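Local structure of collectin placenta 1 (Mus musculus, 2OX9) at residues D14-S20 with F126-R132. The protein binds glycans such as Lewis(x) through a C-type carbohydrate-recognition domain that carries calcium ions, and probably acts as a scavenger receptor. Numbering follows the deposited sequence.
Sequences DKCYYFS and FICEKER. With CA (calcium ion), chain L.
Ser20 and Phe126 close one end of this strand pair tightly. The Ser20 hydroxyl takes the backbone N-H of Phe126 (N to OG 2.8 Å), while CB of Ser20 sits 3.5 Å from the Phe126 ring centroid and only 6° off the ring normal, a CH-pi contact. Phe126 CG is tucked between its main-chain N and C, which turns a ring face to the Ser20 CB; Ser20 OG also bonds the carbonyl of Glu22. From here strands 15-19 and 126-131 run antiparallel, their directions 161° apart, with hydrogen-bonded pairs Tyr18-Cys128 and Cys16-Lys130. On the face shared by Tyr17, Phe19, Ile127 and Glu129, the Ile127 side chain crosses the Phe19 ring with CG2 over one face, while the same CG2 meets the Tyr17 ring at its edge. This pairing of strands near the two chain ends is characteristic of the C-type lectin fold, whose double loop brings the termini together; disulfide Cys33-Cys128 fastens the closing strand to helix 26-35. Further along, Glu129 extends beside the Tyr17 ring, carboxylate and ring planes 26° apart, and chelates a calcium ion through OE1 at 2.7 Å and OE2 at 2.5 Å. The backbone carbonyl of Phe42, the side chains of Asn44 and Glu48, and two waters complete the site, which is distinct from the calcium at the glycan pocket. The kinked Lys15 chain curls its NZ to 3.0 Å from Glu129 OE2, a salt bridge arriving from above the carboxylate plane; with the calcium it probably stabilises the ionised carboxylate. Beyond this, the exposed end is looser: Arg132 N to Asp14 O is a weak bond of 3.3 Å, and Lys15 and Glu131 leave the strands in diverging directions, Lys15 CE merely brushing Glu131 CG at 4.0 Å.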
loop_
_atom_site.group_PDB
_atom_site.type_symbol
_atom_site.label_atom_id
_atom_site.label_comp_id
_atom_site.label_asym_id
_atom_site.label_seq_id
_atom_site.Cartn_x
_atom_site.Cartn_y
_atom_site.Cartn_z
ATOM N N ASP A 14 -15.023 10.708 2.500
ATOM C CA ASP A 14 -15.761 9.891 3.470
ATOM C C ASP A 14 -15.028 8.631 3.935
ATOM O O ASP A 14 -15.657 7.638 4.301
ATOM C CB ASP A 14 -17.133 9.508 2.898
ATOM C CG ASP A 14 -17.034 8.530 1.749
ATOM O OD1 ASP A 14 -15.993 8.522 1.055
ATOM O OD2 ASP A 14 -18.007 7.776 1.529
ATOM N N LYS A 15 -13.700 8.684 3.926
ATOM C CA LYS A 15 -12.892 7.554 4.349
ATOM C C LYS A 15 -11.969 7.955 5.482
ATOM O O LYS A 15 -11.753 9.149 5.729
ATOM C CB LYS A 15 -12.057 7.033 3.179
ATOM C CG LYS A 15 -12.878 6.497 2.022
ATOM C CD LYS A 15 -13.922 5.510 2.500
ATOM C CE LYS A 15 -14.031 4.349 1.538
ATOM N NZ LYS A 15 -12.734 3.624 1.415
ATOM N N CYS A 16 -11.448 6.948 6.180
ATOM C CA CYS A 16 -10.527 7.160 7.289
ATOM C C CYS A 16 -9.273 6.350 7.025
ATOM O O CYS A 16 -9.350 5.184 6.630
ATOM C CB CYS A 16 -11.142 6.706 8.608
ATOM S SG CYS A 16 -12.633 7.635 9.061
ATOM N N TYR A 17 -8.121 6.966 7.267
ATOM C CA TYR A 17 -6.851 6.307 7.024
ATOM C C TYR A 17 -5.974 6.301 8.253
ATOM O O TYR A 17 -6.004 7.236 9.061
ATOM C CB TYR A 17 -6.091 7.013 5.900
ATOM C CG TYR A 17 -6.870 7.154 4.613
ATOM C CD1 TYR A 17 -7.919 8.062 4.509
ATOM C CD2 TYR A 17 -6.554 6.380 3.498
ATOM C CE1 TYR A 17 -8.637 8.200 3.325
ATOM C CE2 TYR A 17 -7.263 6.511 2.307
ATOM C CZ TYR A 17 -8.304 7.425 2.230
ATOM O OH TYR A 17 -8.999 7.568 1.052
ATOM N N TYR A 18 -5.189 5.238 8.372
ATOM C CA TYR A 18 -4.263 5.077 9.475
ATOM C C TYR A 18 -2.856 4.934 8.900
ATOM O O TYR A 18 -2.558 3.972 8.186
ATOM C CB TYR A 18 -4.622 3.831 10.295
ATOM C CG TYR A 18 -3.634 3.543 11.406
ATOM C CD1 TYR A 18 -3.477 4.432 12.469
ATOM C CD2 TYR A 18 -2.835 2.397 11.382
ATOM C CE1 TYR A 18 -2.549 4.191 13.479
ATOM C CE2 TYR A 18 -1.902 2.145 12.392
ATOM C CZ TYR A 18 -1.765 3.047 13.435
ATOM O OH TYR A 18 -0.848 2.812 14.443
ATOM N N PHE A 19 -1.998 5.904 9.198
ATOM C CA PHE A 19 -0.620 5.871 8.729
ATOM C C PHE A 19 0.193 5.299 9.887
ATOM O O PHE A 19 0.520 5.993 10.849
ATOM C CB PHE A 19 -0.179 7.282 8.344
ATOM C CG PHE A 19 -0.986 7.869 7.228
ATOM C CD1 PHE A 19 -2.162 8.569 7.492
ATOM C CD2 PHE A 19 -0.593 7.692 5.910
ATOM C CE1 PHE A 19 -2.937 9.083 6.459
ATOM C CE2 PHE A 19 -1.355 8.203 4.863
ATOM C CZ PHE A 19 -2.537 8.902 5.141
ATOM N N SER A 20 0.482 4.007 9.783
ATOM C CA SER A 20 1.171 3.255 10.821
ATOM C C SER A 20 2.511 3.734 11.350
ATOM O O SER A 20 3.302 4.365 10.655
ATOM C CB SER A 20 1.351 1.807 10.370
ATOM O OG SER A 20 2.561 1.661 9.650
ATOM N N PHE A 126 2.845 1.028 6.971
ATOM C CA PHE A 126 1.724 0.740 6.098
ATOM C C PHE A 126 0.569 1.714 6.281
ATOM O O PHE A 126 0.600 2.581 7.159
ATOM C CB PHE A 126 1.244 -0.707 6.332
ATOM C CG PHE A 126 0.878 -1.008 7.759
ATOM C CD1 PHE A 126 -0.411 -0.783 8.229
ATOM C CD2 PHE A 126 1.826 -1.538 8.636
ATOM C CE1 PHE A 126 -0.753 -1.087 9.555
ATOM C CE2 PHE A 126 1.497 -1.842 9.953
ATOM C CZ PHE A 126 0.202 -1.617 10.414
ATOM N N ILE A 127 -0.449 1.569 5.444
ATOM C CA ILE A 127 -1.604 2.455 5.518
ATOM C C ILE A 127 -2.899 1.655 5.451
ATOM O O ILE A 127 -3.092 0.876 4.525
ATOM C CB ILE A 127 -1.623 3.452 4.334
ATOM C CG1 ILE A 127 -0.291 4.204 4.249
ATOM C CG2 ILE A 127 -2.780 4.439 4.512
ATOM C CD1 ILE A 127 -0.151 5.008 2.985
ATOM N N CYS A 128 -3.779 1.855 6.429
ATOM C CA CYS A 128 -5.070 1.181 6.444
ATOM C C CYS A 128 -6.141 2.158 5.991
ATOM O O CYS A 128 -6.022 3.372 6.196
ATOM C CB CYS A 128 -5.453 0.692 7.840
ATOM S SG CYS A 128 -4.350 -0.495 8.660
ATOM N N GLU A 129 -7.198 1.624 5.389
ATOM C CA GLU A 129 -8.286 2.452 4.912
ATOM C C GLU A 129 -9.637 1.824 5.254
ATOM O O GLU A 129 -9.810 0.604 5.198
ATOM C CB GLU A 129 -8.173 2.647 3.394
ATOM C CG GLU A 129 -9.374 3.343 2.774
ATOM C CD GLU A 129 -9.262 3.528 1.266
ATOM O OE1 GLU A 129 -8.504 2.785 0.601
ATOM O OE2 GLU A 129 -9.953 4.414 0.740
ATOM N N LYS A 130 -10.593 2.664 5.619
ATOM C CA LYS A 130 -11.928 2.173 5.928
ATOM C C LYS A 130 -12.954 3.287 5.846
ATOM O O LYS A 130 -12.610 4.452 5.693
ATOM C CB LYS A 130 -11.972 1.515 7.311
ATOM C CG LYS A 130 -11.811 2.447 8.509
ATOM C CD LYS A 130 -11.935 1.625 9.790
ATOM C CE LYS A 130 -11.864 2.474 11.049
ATOM N NZ LYS A 130 -12.017 1.632 12.283
ATOM N N GLU A 131 -14.222 2.909 5.955
ATOM C CA GLU A 131 -15.316 3.858 5.870
ATOM C C GLU A 131 -15.568 4.585 7.177
ATOM O O GLU A 131 -15.473 4.005 8.247
ATOM C CB GLU A 131 -16.590 3.129 5.440
ATOM C CG GLU A 131 -16.501 2.546 4.047
ATOM C CD GLU A 131 -17.737 1.773 3.665
ATOM O OE1 GLU A 131 -18.852 2.311 3.841
ATOM O OE2 GLU A 131 -17.593 0.633 3.180
ATOM N N ARG A 132 -15.883 5.865 7.082
ATOM C CA ARG A 132 -16.182 6.636 8.272
ATOM C C ARG A 132 -17.585 6.224 8.680
ATOM O O ARG A 132 -18.466 6.113 7.830
ATOM C CB ARG A 132 -16.150 8.129 7.958
ATOM C CG ARG A 132 -16.742 9.011 9.048
ATOM C CD ARG A 132 -16.492 10.474 8.740
ATOM N NE ARG A 132 -17.000 10.839 7.422
ATOM C CZ ARG A 132 -16.671 11.954 6.777
ATOM N NH1 ARG A 132 -15.829 12.820 7.332
ATOM N NH2 ARG A 132 -17.187 12.204 5.579
HETATM CA CA CA L . -9.221 4.219 -1.611
HETATM O O HOH W 1 -11.182 5.268 -1.863
HETATM O O HOH W 2 -10.563 2.277 -1.847
#